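Local coordinates for conjugal transfer protein TRWB (Escherichia coli, PDB 1E9R) that probably acts as a ring-forming hexameric P-loop NTPase that couples DNA to the secretion machinery during bacterial conjugation, at residues B[120-123]-B[124-128]; B[263-266]-B[267-271]; B[90-93]-B[94-98]; B[227-231]-B[232-236]; B[170-173]-B[174-178]. All blocks are in the same frame, centred on the assembly; numbering follows the deposited sequence.

Interaction 1: residues B[120-123]-B[124-128]; sequences EIRN and DYDWQ
Asn123 to Asp126 form a type I beta turn that leads into helix 126-134, and Asp126 N bonds back to Asn123 O at 3.0 Å. The Asp126 carboxylate folds back under the incoming loop. Its OD2 accepts two backbone amides. Arg122 N, 2.7 Å from Asp126 OD2, is met by the anti lone pair of that oxygen. Asn123 N, also 2.7 Å from Asp126 OD2, comes from above the carboxylate plane, and its bond is the straighter one (166° at the hydrogen). Water 1 donates to Asp126 OD2 at 2.8 Å and accepts from Asn123 ND2. Outside the turn, Arg232 makes a salt bridge to OD2 and Arg129 one to OD1. Such company would probably keep this buried group ionised. The Asn123 amide and the Tyr125 ring lie side by side with planes 10° apart, and Asn123 CB is 3.7 Å from Tyr125 CD2. The Tyr125 hydroxyl is hydrogen-bonded to Asp250 of a second subunit. Ile121 crosses Trp127 at about a right angle. Its CG2, anti to the backbone N (CG1 is at chi1 -49°), sits over one face of the indole, 3.9 Å from the centroid of the five-membered ring, as a CH-pi contact. CG1 and CD1 of Ile121 rest on the six-membered ring. This is a beta turn entering a helix, pinned by the aspartate that closes the turn and holds two amides of the preceding loop.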
loop_
_atom_site.group_PDB
_atom_site.type_symbol
_atom_site.label_atom_id
_atom_site.label_comp_id
_atom_site.label_asym_id
_atom_site.label_seq_id
_atom_site.Cartn_x
_atom_site.Cartn_y
_atom_site.Cartn_z
ATOM N N GLU B 120 26.818 32.633 3.815
ATOM C CA GLU B 120 27.066 31.561 4.778
ATOM C C GLU B 120 28.183 30.620 4.369
ATOM O O GLU B 120 28.543 29.703 5.110
ATOM C CB GLU B 120 25.794 30.748 5.001
ATOM C CG GLU B 120 24.528 31.572 5.205
ATOM C CD GLU B 120 24.592 32.518 6.396
ATOM O OE1 GLU B 120 25.551 32.451 7.187
ATOM O OE2 GLU B 120 23.662 33.331 6.546
ATOM N N ILE B 121 28.745 30.848 3.194
ATOM C CA ILE B 121 29.800 29.977 2.717
ATOM C C ILE B 121 31.131 30.317 3.370
ATOM O O ILE B 121 31.616 31.443 3.255
ATOM C CB ILE B 121 29.932 30.082 1.180
ATOM C CG1 ILE B 121 28.552 29.946 0.524
ATOM C CG2 ILE B 121 30.879 29.003 0.657
ATOM C CD1 ILE B 121 27.887 28.596 0.722
ATOM N N ARG B 122 31.710 29.354 4.082
ATOM C CA ARG B 122 33.012 29.556 4.715
ATOM C C ARG B 122 33.998 28.604 4.040
ATOM O O ARG B 122 35.029 29.024 3.526
ATOM C CB ARG B 122 32.974 29.232 6.211
ATOM C CG ARG B 122 31.970 30.008 7.040
ATOM C CD ARG B 122 32.413 31.410 7.340
ATOM N NE ARG B 122 31.502 32.055 8.284
ATOM C CZ ARG B 122 31.436 31.781 9.586
ATOM N NH1 ARG B 122 32.232 30.863 10.118
ATOM N NH2 ARG B 122 30.581 32.440 10.361
ATOM N N ASN B 123 33.669 27.316 4.045
ATOM C CA ASN B 123 34.523 26.296 3.439
ATOM C C ASN B 123 33.886 25.681 2.200
ATOM O O ASN B 123 32.709 25.901 1.915
ATOM C CB ASN B 123 34.817 25.199 4.452
ATOM C CG ASN B 123 35.479 25.735 5.691
ATOM O OD1 ASN B 123 36.638 26.130 5.659
ATOM N ND2 ASN B 123 34.741 25.768 6.794
ATOM N N ASP B 124 34.669 24.898 1.473
ATOM C CA ASP B 124 34.177 24.270 0.259
ATOM C C ASP B 124 32.971 23.374 0.499
ATOM O O ASP B 124 32.076 23.308 -0.332
ATOM C CB ASP B 124 35.287 23.454 -0.406
ATOM C CG ASP B 124 34.859 22.872 -1.749
ATOM O OD1 ASP B 124 34.225 23.608 -2.546
ATOM O OD2 ASP B 124 35.167 21.683 -2.008
ATOM N N TYR B 125 32.934 22.689 1.634
ATOM C CA TYR B 125 31.812 21.803 1.911
ATOM C C TYR B 125 30.516 22.537 2.266
ATOM O O TYR B 125 29.466 21.909 2.419
ATOM C CB TYR B 125 32.186 20.801 3.017
ATOM C CG TYR B 125 32.161 21.341 4.437
ATOM C CD1 TYR B 125 30.968 21.372 5.181
ATOM C CD2 TYR B 125 33.334 21.811 5.047
ATOM C CE1 TYR B 125 30.945 21.860 6.507
ATOM C CE2 TYR B 125 33.324 22.301 6.367
ATOM C CZ TYR B 125 32.128 22.324 7.091
ATOM O OH TYR B 125 32.123 22.821 8.382
ATOM N N ASP B 126 30.578 23.864 2.386
ATOM C CA ASP B 126 29.384 24.637 2.718
ATOM C C ASP B 126 28.458 24.822 1.532
ATOM O O ASP B 126 27.296 25.175 1.709
ATOM C CB ASP B 126 29.742 26.014 3.270
ATOM C CG ASP B 126 30.349 25.944 4.635
ATOM O OD1 ASP B 126 30.013 25.002 5.377
ATOM O OD2 ASP B 126 31.151 26.833 4.977
ATOM N N TRP B 127 28.962 24.597 0.323
ATOM C CA TRP B 127 28.117 24.759 -0.849
ATOM C C TRP B 127 26.984 23.741 -0.855
ATOM O O TRP B 127 25.821 24.106 -1.055
ATOM C CB TRP B 127 28.931 24.648 -2.136
ATOM C CG TRP B 127 29.859 25.813 -2.358
ATOM C CD1 TRP B 127 31.217 25.807 -2.262
ATOM C CD2 TRP B 127 29.490 27.160 -2.690
ATOM N NE1 TRP B 127 31.720 27.061 -2.513
ATOM C CE2 TRP B 127 30.680 27.909 -2.777
ATOM C CE3 TRP B 127 28.268 27.803 -2.921
ATOM C CZ2 TRP B 127 30.684 29.273 -3.085
ATOM C CZ3 TRP B 127 28.274 29.160 -3.228
ATOM C CH2 TRP B 127 29.476 29.877 -3.307
ATOM N N GLN B 128 27.307 22.468 -0.634
ATOM C CA GLN B 128 26.268 21.440 -0.605
ATOM C C GLN B 128 25.422 21.602 0.659
ATOM O O GLN B 128 24.198 21.438 0.661
ATOM C CB GLN B 128 26.884 20.035 -0.644
ATOM C CG GLN B 128 25.865 18.909 -0.374
ATOM C CD GLN B 128 24.588 18.935 -1.275
ATOM O OE1 GLN B 128 24.380 19.848 -2.097
ATOM N NE2 GLN B 128 23.732 17.917 -1.105
HETATM O O HOH W 1 32.142 25.757 7.371
#

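Interaction 2: residues B[263-266]-B[267-271]; sequences VDVV and CTSIL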
loop_
_atom_site.group_PDB
_atom_site.type_symbol
_atom_site.label_atom_id
_atom_site.label_comp_id
_atom_site.label_asym_id
_atom_site.label_seq_id
_atom_site.Cartn_x
_atom_site.Cartn_y
_atom_site.Cartn_z
ATOM N N VAL B 263 15.282 28.689 8.368
ATOM C CA VAL B 263 15.201 27.762 9.487
ATOM C C VAL B 263 16.280 26.676 9.377
ATOM O O VAL B 263 16.939 26.339 10.360
ATOM C CB VAL B 263 13.820 27.098 9.556
ATOM C CG1 VAL B 263 13.818 26.012 10.618
ATOM C CG2 VAL B 263 12.762 28.144 9.855
ATOM N N ASP B 264 16.467 26.141 8.173
ATOM C CA ASP B 264 17.459 25.099 7.960
ATOM C C ASP B 264 18.873 25.644 8.112
ATOM O O ASP B 264 19.758 24.948 8.606
ATOM C CB ASP B 264 17.291 24.465 6.576
ATOM C CG ASP B 264 18.015 23.146 6.462
ATOM O OD1 ASP B 264 17.475 22.155 6.994
ATOM O OD2 ASP B 264 19.113 23.098 5.870
ATOM N N VAL B 265 19.092 26.885 7.684
ATOM C CA VAL B 265 20.410 27.482 7.825
ATOM C C VAL B 265 20.751 27.495 9.305
ATOM O O VAL B 265 21.873 27.176 9.688
ATOM C CB VAL B 265 20.456 28.927 7.303
ATOM C CG1 VAL B 265 21.790 29.574 7.685
ATOM C CG2 VAL B 265 20.281 28.936 5.795
ATOM N N VAL B 266 19.779 27.861 10.139
ATOM C CA VAL B 266 20.009 27.893 11.580
ATOM C C VAL B 266 20.340 26.499 12.101
ATOM O O VAL B 266 21.295 26.327 12.850
ATOM C CB VAL B 266 18.779 28.432 12.355
ATOM C CG1 VAL B 266 18.982 28.242 13.859
ATOM C CG2 VAL B 266 18.581 29.901 12.051
ATOM N N CYS B 267 19.561 25.505 11.691
ATOM C CA CYS B 267 19.785 24.142 12.131
ATOM C C CYS B 267 21.150 23.551 11.773
ATOM O O CYS B 267 21.733 22.832 12.576
ATOM C CB CYS B 267 18.674 23.249 11.600
ATOM S SG CYS B 267 17.032 23.652 12.280
ATOM N N THR B 268 21.672 23.849 10.585
ATOM C CA THR B 268 22.974 23.302 10.188
ATOM C C THR B 268 24.109 24.060 10.823
ATOM O O THR B 268 25.118 23.483 11.224
ATOM C CB THR B 268 23.258 23.404 8.685
ATOM O OG1 THR B 268 22.042 23.315 7.951
ATOM C CG2 THR B 268 24.177 22.282 8.258
ATOM N N SER B 269 23.946 25.373 10.876
ATOM C CA SER B 269 24.974 26.252 11.402
ATOM C C SER B 269 25.354 26.063 12.864
ATOM O O SER B 269 26.534 26.144 13.195
ATOM C CB SER B 269 24.584 27.707 11.135
ATOM O OG SER B 269 24.591 27.959 9.740
ATOM N N ILE B 270 24.381 25.806 13.737
ATOM C CA ILE B 270 24.703 25.623 15.150
ATOM C C ILE B 270 25.659 24.453 15.363
ATOM O O ILE B 270 26.406 24.425 16.336
ATOM C CB ILE B 270 23.460 25.362 15.991
ATOM C CG1 ILE B 270 22.829 24.048 15.547
ATOM C CG2 ILE B 270 22.484 26.529 15.872
ATOM C CD1 ILE B 270 21.880 23.477 16.551
ATOM N N LEU B 271 25.630 23.489 14.450
ATOM C CA LEU B 271 26.492 22.317 14.534
ATOM C C LEU B 271 27.936 22.690 14.273
ATOM O O LEU B 271 28.846 21.884 14.488
ATOM C CB LEU B 271 26.049 21.276 13.509
ATOM C CG LEU B 271 25.098 20.165 13.938
ATOM C CD1 LEU B 271 24.013 20.702 14.828
ATOM C CD2 LEU B 271 24.527 19.517 12.692
#
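Val263 to Ser269 lie on helix 252-269, and successive backbone bonds run from Cys267 N to Val263 O (3.1 Å), Thr268 N to Asp264 O, Ser269 N to Val265 O and Ile270 N to Val266 O. Two hydroxyls fold back onto the same carbonyls. Thr268 OG1 donates to Asp264 O at 2.9 Å, from above the carbonyl plane, while Thr268 N comes in nearly along the C=O axis. Ser269 OG donates to Val265 O at 2.8 Å. It and Ser269 N reach that oxygen from opposite faces of its plane. The Ser269 hydroxyl stands beside the backbone N (chi1 -66°), which turns it back along the helix. Asp264 OD2 is 3.6 Å from Thr268 OG1, but its carboxylate is engaged by Ser133 OG and Ser296 N. Apolar contacts are looser. Val263 CG1 lies 4.3 Å from Cys267 SG, and Val266 CG1 lies 4.4 Å from Ile270 CG2. Ser296 OG and Tyr130 OH bond to the Thr268 and Ser269 hydroxyls respectively. Both hydroxyls are buried. Each spends its proton on a helix carbonyl, which thus takes two donors, so these buried polar atoms are paired within the helix and with the neighbouring Ser296 and Tyr130.

Interaction 3: residues B[90-93]-B[94-98]; sequences NGDM and LSKFG
Hydrogen bonds build the short helix 92-97, with Gly91 O taking the first of them and Gly98 already leaving helical geometry. Ser95 N reaches Gly91 O at 2.9 Å, and Phe97 N reaches Met93 O at 2.7 Å. Lys96 N makes only weak bonds, to Asp92 O and to Met93 O. The Ser95 hydroxyl adds a firmer one: OG donates to Asp92 O at 2.6 Å, tilted 30° from the carbonyl plane. OG sits between the backbone N and the carbonyl carbon (chi1 72°), a position that swings it back over the preceding turn. An alanine here would remove this donor and is likely to leave Asp92 O with little more than the weak Lys96 amide bond.

The helix follows strand 83-89 of the large mixed sheet, within a P-loop NTPase fold. Asp88, at the end of that strand, accepts from Met93 N and Leu94 N at the first turn.

Charge is the second kind of contact. The extended Lys96 chain brings NZ to 3.3 Å from Asp92 OD1, a salt bridge with a weak hydrogen bond. The other oxygen of Asp92, OD2, pairs with Arg71 of helix 66-79.

The third kind is a Met-aromatic contact. Met93 SD lies at the edge of the Phe97 ring, 5.0 Å from its centroid and 82° off the ring normal. The nearest ring atom to Met93 SD is Phe97 CE2 at 3.9 Å. Bends along the Met93 chain bring its sulfur to the ring edge. Lys96 CB lies over the centre of one face of the same ring. Phe425 meets Phe97 edge-to-face, and Met93 also packs on Ala74 and Phe244.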
loop_
_atom_site.group_PDB
_atom_site.type_symbol
_atom_site.label_atom_id
_atom_site.label_comp_id
_atom_site.label_asym_id
_atom_site.label_seq_id
_atom_site.Cartn_x
_atom_site.Cartn_y
_atom_site.Cartn_z
ATOM N N ASN B 90 3.280 37.095 10.771
ATOM C CA ASN B 90 2.714 38.427 10.942
ATOM C C ASN B 90 3.459 39.299 11.940
ATOM O O ASN B 90 2.904 40.281 12.438
ATOM C CB ASN B 90 1.256 38.323 11.373
ATOM C CG ASN B 90 0.413 37.607 10.366
ATOM O OD1 ASN B 90 0.394 37.972 9.192
ATOM N ND2 ASN B 90 -0.297 36.577 10.808
ATOM N N GLY B 91 4.703 38.942 12.242
ATOM C CA GLY B 91 5.490 39.725 13.182
ATOM C C GLY B 91 4.856 39.981 14.543
ATOM O O GLY B 91 5.175 40.984 15.199
ATOM N N ASP B 92 3.969 39.086 14.979
ATOM C CA ASP B 92 3.305 39.229 16.274
ATOM C C ASP B 92 4.285 39.308 17.451
ATOM O O ASP B 92 4.200 40.206 18.283
ATOM C CB ASP B 92 2.336 38.074 16.510
ATOM C CG ASP B 92 1.868 37.995 17.956
ATOM O OD1 ASP B 92 1.258 38.977 18.446
ATOM O OD2 ASP B 92 2.114 36.955 18.612
ATOM N N MET B 93 5.211 38.365 17.529
ATOM C CA MET B 93 6.182 38.364 18.613
ATOM C C MET B 93 7.173 39.503 18.480
ATOM O O MET B 93 7.665 40.026 19.474
ATOM C CB MET B 93 6.926 37.029 18.653
ATOM C CG MET B 93 6.063 35.883 19.138
ATOM S SD MET B 93 6.945 34.943 20.388
ATOM C CE MET B 93 6.793 33.227 19.699
ATOM N N LEU B 94 7.470 39.874 17.239
ATOM C CA LEU B 94 8.395 40.964 16.959
ATOM C C LEU B 94 7.803 42.253 17.519
ATOM O O LEU B 94 8.508 43.072 18.122
ATOM C CB LEU B 94 8.595 41.115 15.444
ATOM C CG LEU B 94 9.220 42.428 14.948
ATOM C CD1 LEU B 94 10.662 42.539 15.433
ATOM C CD2 LEU B 94 9.160 42.489 13.437
ATOM N N SER B 95 6.498 42.415 17.316
ATOM C CA SER B 95 5.801 43.597 17.772
ATOM C C SER B 95 5.724 43.693 19.291
ATOM O O SER B 95 5.604 44.786 19.836
ATOM C CB SER B 95 4.396 43.630 17.175
ATOM O OG SER B 95 3.574 42.646 17.764
ATOM N N LYS B 96 5.804 42.565 19.984
ATOM C CA LYS B 96 5.719 42.597 21.434
ATOM C C LYS B 96 7.038 42.402 22.143
ATOM O O LYS B 96 7.224 42.920 23.241
ATOM C CB LYS B 96 4.717 41.556 21.931
ATOM C CG LYS B 96 3.284 41.889 21.588
ATOM C CD LYS B 96 2.382 40.700 21.841
ATOM C CE LYS B 96 0.956 40.962 21.357
ATOM N NZ LYS B 96 0.110 39.733 21.478
ATOM N N PHE B 97 7.961 41.672 21.532
ATOM C CA PHE B 97 9.243 41.421 22.185
ATOM C C PHE B 97 10.467 41.955 21.455
ATOM O O PHE B 97 11.593 41.823 21.944
ATOM C CB PHE B 97 9.418 39.920 22.416
ATOM C CG PHE B 97 8.260 39.278 23.121
ATOM C CD1 PHE B 97 7.839 39.738 24.363
ATOM C CD2 PHE B 97 7.589 38.210 22.542
ATOM C CE1 PHE B 97 6.771 39.143 25.016
ATOM C CE2 PHE B 97 6.518 37.607 23.186
ATOM C CZ PHE B 97 6.109 38.076 24.428
ATOM N N GLY B 98 10.242 42.561 20.291
ATOM C CA GLY B 98 11.338 43.097 19.503
ATOM C C GLY B 98 12.042 44.309 20.092
ATOM O O GLY B 98 11.431 45.360 20.297
#

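Interaction 4: residues B[227-231]-B[232-236]; sequences GDFSI and RSWLE
Ser230 is the N-cap of helix 231-236. Its OG accepts from Ser233 N at 3.2 Å in a nearly straight bond (170° at the hydrogen). OG lies anti to the Ser230 backbone N (chi1 170°), which carries it toward the first turn of the helix. The same OG is hydrogen-bonded to Glu120 OE1, and Glu120 OE2 takes Ile231 N, so one carboxylate serves both the cap and a first-turn amide. The backbone bonds then begin. Trp234 N donates to Ser230 O at 2.8 Å, and Leu235 N donates to Ile231 O at 2.9 Å. Glu236 N follows, to Arg232 O. Carbonyls outside this pattern have partners too: Asn119 ND2 donates to Gly227 O and Phe229 O, and Arg83, which also makes a cation-pi contact with Trp234, donates to Trp234 O and Leu235 O. Arg232 NH1 is shared between Glu120 O and the Asp126 carboxylate. Phe229 reaches forward from the loop to the Trp234 indole. Its edge is turned toward the Trp234 face in an offset edge-to-face pair, with 5.6 Å between the Phe229 ring centroid and that of the five-membered ring of Trp234 and planes 60° apart. The closest carbons are Phe229 CZ and Trp234 CB, at 3.6 Å.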
loop_
_atom_site.group_PDB
_atom_site.type_symbol
_atom_site.label_atom_id
_atom_site.label_comp_id
_atom_site.label_asym_id
_atom_site.label_seq_id
_atom_site.Cartn_x
_atom_site.Cartn_y
_atom_site.Cartn_z
ATOM N N GLY B 227 22.471 42.114 1.119
ATOM C CA GLY B 227 23.272 42.710 2.164
ATOM C C GLY B 227 24.338 41.714 2.536
ATOM O O GLY B 227 24.501 40.706 1.846
ATOM N N ASP B 228 25.056 41.976 3.621
ATOM C CA ASP B 228 26.115 41.070 4.041
ATOM C C ASP B 228 25.814 40.355 5.350
ATOM O O ASP B 228 26.715 39.767 5.959
ATOM C CB ASP B 228 27.452 41.820 4.139
ATOM C CG ASP B 228 27.360 43.071 4.998
ATOM O OD1 ASP B 228 26.297 43.302 5.632
ATOM O OD2 ASP B 228 28.357 43.826 5.038
ATOM N N PHE B 229 24.555 40.391 5.777
ATOM C CA PHE B 229 24.189 39.719 7.010
ATOM C C PHE B 229 24.387 38.212 6.892
ATOM O O PHE B 229 23.948 37.597 5.919
ATOM C CB PHE B 229 22.738 40.003 7.375
ATOM C CG PHE B 229 22.290 39.284 8.608
ATOM C CD1 PHE B 229 22.832 39.605 9.846
ATOM C CD2 PHE B 229 21.364 38.251 8.532
ATOM C CE1 PHE B 229 22.462 38.902 10.998
ATOM C CE2 PHE B 229 20.987 37.544 9.684
ATOM C CZ PHE B 229 21.539 37.871 10.915
ATOM N N SER B 230 25.060 37.629 7.884
ATOM C CA SER B 230 25.321 36.190 7.916
ATOM C C SER B 230 24.719 35.575 9.166
ATOM O O SER B 230 25.071 35.959 10.281
ATOM C CB SER B 230 26.823 35.905 7.903
ATOM O OG SER B 230 27.078 34.533 8.156
ATOM N N ILE B 231 23.806 34.623 8.982
ATOM C CA ILE B 231 23.175 33.962 10.110
ATOM C C ILE B 231 24.239 33.244 10.945
ATOM O O ILE B 231 24.142 33.204 12.168
ATOM C CB ILE B 231 22.113 32.951 9.635
ATOM C CG1 ILE B 231 20.958 33.695 8.958
ATOM C CG2 ILE B 231 21.599 32.137 10.814
ATOM C CD1 ILE B 231 19.942 32.788 8.302
ATOM N N ARG B 232 25.260 32.698 10.284
ATOM C CA ARG B 232 26.338 31.996 10.977
ATOM C C ARG B 232 27.088 32.945 11.898
ATOM O O ARG B 232 27.339 32.637 13.067
ATOM C CB ARG B 232 27.329 31.403 9.976
ATOM C CG ARG B 232 26.739 30.348 9.095
ATOM C CD ARG B 232 27.793 29.704 8.227
ATOM N NE ARG B 232 28.706 28.862 8.982
ATOM C CZ ARG B 232 29.628 28.093 8.417
ATOM N NH1 ARG B 232 29.749 28.069 7.097
ATOM N NH2 ARG B 232 30.421 27.338 9.165
ATOM N N SER B 233 27.459 34.100 11.352
ATOM C CA SER B 233 28.181 35.115 12.109
ATOM C C SER B 233 27.296 35.637 13.237
ATOM O O SER B 233 27.773 35.884 14.342
ATOM C CB SER B 233 28.590 36.264 11.189
ATOM O OG SER B 233 29.465 35.809 10.172
ATOM N N TRP B 234 26.010 35.804 12.955
ATOM C CA TRP B 234 25.075 36.275 13.957
ATOM C C TRP B 234 25.026 35.300 15.145
ATOM O O TRP B 234 25.034 35.709 16.308
ATOM C CB TRP B 234 23.683 36.402 13.346
ATOM C CG TRP B 234 22.636 36.778 14.339
ATOM C CD1 TRP B 234 22.420 38.014 14.874
ATOM C CD2 TRP B 234 21.678 35.902 14.952
ATOM N NE1 TRP B 234 21.390 37.966 15.783
ATOM C CE2 TRP B 234 20.914 36.684 15.850
ATOM C CE3 TRP B 234 21.390 34.534 14.832
ATOM C CZ2 TRP B 234 19.878 36.140 16.626
ATOM C CZ3 TRP B 234 20.359 33.992 15.606
ATOM C CH2 TRP B 234 19.617 34.797 16.491
ATOM N N LEU B 235 24.970 34.006 14.854
ATOM C CA LEU B 235 24.912 33.009 15.916
ATOM C C LEU B 235 26.130 33.089 16.810
ATOM O O LEU B 235 26.036 32.935 18.027
ATOM C CB LEU B 235 24.806 31.602 15.326
ATOM C CG LEU B 235 23.449 31.237 14.719
ATOM C CD1 LEU B 235 23.535 29.887 14.031
ATOM C CD2 LEU B 235 22.399 31.218 15.807
ATOM N N GLU B 236 27.275 33.345 16.197
ATOM C CA GLU B 236 28.528 33.427 16.925
ATOM C C GLU B 236 28.677 34.712 17.716
ATOM O O GLU B 236 29.423 34.758 18.686
ATOM C CB GLU B 236 29.694 33.292 15.951
ATOM C CG GLU B 236 29.651 32.013 15.142
ATOM C CD GLU B 236 30.785 31.915 14.147
ATOM O OE1 GLU B 236 30.884 32.815 13.277
ATOM O OE2 GLU B 236 31.567 30.939 14.236
#

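Interaction 5: residues B[170-173]-B[174-178]; sequences RELF and HWTTI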
loop_
_atom_site.group_PDB
_atom_site.type_symbol
_atom_site.label_atom_id
_atom_site.label_comp_id
_atom_site.label_asym_id
_atom_site.label_seq_id
_atom_site.Cartn_x
_atom_site.Cartn_y
_atom_site.Cartn_z
ATOM N N ARG B 170 20.769 37.362 -8.694
ATOM C CA ARG B 170 20.132 37.662 -9.964
ATOM C C ARG B 170 20.872 36.902 -11.064
ATOM O O ARG B 170 20.253 36.296 -11.936
ATOM C CB ARG B 170 20.168 39.169 -10.206
ATOM C CG ARG B 170 19.055 39.701 -11.101
ATOM C CD ARG B 170 18.515 41.034 -10.570
ATOM N NE ARG B 170 17.396 40.850 -9.642
ATOM C CZ ARG B 170 16.871 41.818 -8.888
ATOM N NH1 ARG B 170 17.369 43.050 -8.940
ATOM N NH2 ARG B 170 15.839 41.558 -8.089
ATOM N N GLU B 171 22.199 36.922 -11.009
ATOM C CA GLU B 171 23.021 36.210 -11.993
ATOM C C GLU B 171 22.811 34.698 -11.882
ATOM O O GLU B 171 22.755 33.986 -12.892
ATOM C CB GLU B 171 24.509 36.526 -11.787
ATOM C CG GLU B 171 25.027 37.708 -12.599
ATOM C CD GLU B 171 24.977 37.448 -14.100
ATOM O OE1 GLU B 171 25.666 36.504 -14.565
ATOM O OE2 GLU B 171 24.245 38.188 -14.810
ATOM N N LEU B 172 22.713 34.226 -10.642
ATOM C CA LEU B 172 22.495 32.821 -10.341
ATOM C C LEU B 172 21.151 32.396 -10.916
ATOM O O LEU B 172 21.028 31.349 -11.543
ATOM C CB LEU B 172 22.496 32.611 -8.826
ATOM C CG LEU B 172 22.309 31.183 -8.325
ATOM C CD1 LEU B 172 23.433 30.284 -8.824
ATOM C CD2 LEU B 172 22.289 31.206 -6.819
ATOM N N PHE B 173 20.140 33.224 -10.704
ATOM C CA PHE B 173 18.817 32.911 -11.207
ATOM C C PHE B 173 18.772 32.938 -12.733
ATOM O O PHE B 173 18.058 32.144 -13.345
ATOM C CB PHE B 173 17.803 33.897 -10.637
ATOM C CG PHE B 173 16.376 33.589 -10.997
ATOM C CD1 PHE B 173 15.684 32.581 -10.344
ATOM C CD2 PHE B 173 15.710 34.340 -11.959
ATOM C CE1 PHE B 173 14.342 32.329 -10.643
ATOM C CE2 PHE B 173 14.365 34.098 -12.267
ATOM C CZ PHE B 173 13.682 33.095 -11.608
ATOM N N HIS B 174 19.530 33.844 -13.348
ATOM C CA HIS B 174 19.537 33.948 -14.805
ATOM C C HIS B 174 20.076 32.673 -15.428
ATOM O O HIS B 174 19.446 32.045 -16.278
ATOM C CB HIS B 174 20.404 35.126 -15.269
ATOM C CG HIS B 174 20.634 35.149 -16.751
ATOM N ND1 HIS B 174 19.635 35.455 -17.656
ATOM C CD2 HIS B 174 21.721 34.815 -17.491
ATOM C CE1 HIS B 174 20.096 35.303 -18.885
ATOM N NE2 HIS B 174 21.358 34.914 -18.813
ATOM N N TRP B 175 21.270 32.307 -14.999
ATOM C CA TRP B 175 21.921 31.124 -15.504
ATOM C C TRP B 175 21.133 29.849 -15.283
ATOM O O TRP B 175 20.932 29.071 -16.210
ATOM C CB TRP B 175 23.296 30.997 -14.853
ATOM C CG TRP B 175 24.307 31.917 -15.451
ATOM C CD1 TRP B 175 24.994 32.930 -14.826
ATOM C CD2 TRP B 175 24.734 31.922 -16.814
ATOM N NE1 TRP B 175 25.821 33.562 -15.725
ATOM C CE2 TRP B 175 25.680 32.963 -16.952
ATOM C CE3 TRP B 175 24.406 31.144 -17.935
ATOM C CZ2 TRP B 175 26.299 33.244 -18.168
ATOM C CZ3 TRP B 175 25.019 31.421 -19.134
ATOM C CH2 TRP B 175 25.957 32.465 -19.246
ATOM N N THR B 176 20.676 29.644 -14.054
ATOM C CA THR B 176 19.956 28.430 -13.718
ATOM C C THR B 176 18.570 28.292 -14.308
ATOM O O THR B 176 18.098 27.176 -14.448
ATOM C CB THR B 176 19.846 28.214 -12.172
ATOM O OG1 THR B 176 19.160 29.312 -11.562
ATOM C CG2 THR B 176 21.221 28.071 -11.553
ATOM N N THR B 177 17.911 29.390 -14.668
ATOM C CA THR B 177 16.558 29.258 -15.208
ATOM C C THR B 177 16.219 30.106 -16.427
ATOM O O THR B 177 15.210 29.867 -17.077
ATOM C CB THR B 177 15.498 29.546 -14.114
ATOM O OG1 THR B 177 15.377 30.959 -13.918
ATOM C CG2 THR B 177 15.909 28.908 -12.792
ATOM N N ILE B 178 17.057 31.086 -16.747
ATOM C CA ILE B 178 16.782 31.964 -17.883
ATOM C C ILE B 178 17.680 31.726 -19.088
ATOM O O ILE B 178 17.198 31.650 -20.211
ATOM C CB ILE B 178 16.893 33.460 -17.485
ATOM C CG1 ILE B 178 15.964 33.769 -16.310
ATOM C CG2 ILE B 178 16.514 34.332 -18.668
ATOM C CD1 ILE B 178 14.508 33.543 -16.614
#
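His174 N bonds to Arg170 O at 2.9 Å, continuing helix 169-178, and the His174 ring carbon CD2 lies over the centre of one face of the Trp175 indole. Trp175 N bonds to Glu171 O at 3.1 Å, almost dead straight. The two side chains lie side by side and point the same way, with carboxylate and indole planes 82° apart. Trp175 NE1 makes a weak bond to Glu171 OE1 at 3.2 Å. Thr176 gives Leu172 O two donors, its N and, at 2.8 Å, its OG1, which come from opposite faces of the carbonyl plane. Thr177 does the same for Phe173 O, with OG1 at 3.0 Å. This hydroxyl stands between the backbone N and carbonyl carbon (chi1 78°), which sets it over the centre of the Phe173 ring, 3.5 Å above its plane. Its proton goes to the carbonyl. A serine in place of Phe173 would probably strip the Thr177 hydroxyl of its aromatic cover and take away one of the side chains that Leu192 of a third subunit packs on. Ile178 N bonds to His174 O, and a wider pi-type turn spans 174-178. Leu172 and Thr176 face helix 141-163. Thr176 and Thr177 touch Leu214 of helix 201-217, Phe173 packs on helix 219-223, and Trp175 stacks on Phe187 of helix 181-188.

How the interactions relate
Each contact is local and continuous, so none nests in or crosses another. Along the chain, 90-98 comes first, just after strand 83-89. Interaction 1 (120-128) follows and closes a turn into helix 126-134. Interaction 5 (170-178) lies on helix 169-178, interaction 4 (227-236) starts helix 231-236, and interaction 2 (263-271) lies on helix 252-269. Interactions 1, 2 and 4 meet in space. The Glu120 carboxylate joins interaction 1 to interaction 4 at the start of helix 231-236. Glu120 CG packs on Val265 CG1 at 4.2 Å, and Ile231 and Leu235 lie against helix 252-269. These three tie the loop after strand 103-105 to two helices. Interactions 3 and 5 stand apart, their centres about 35 Å from each other.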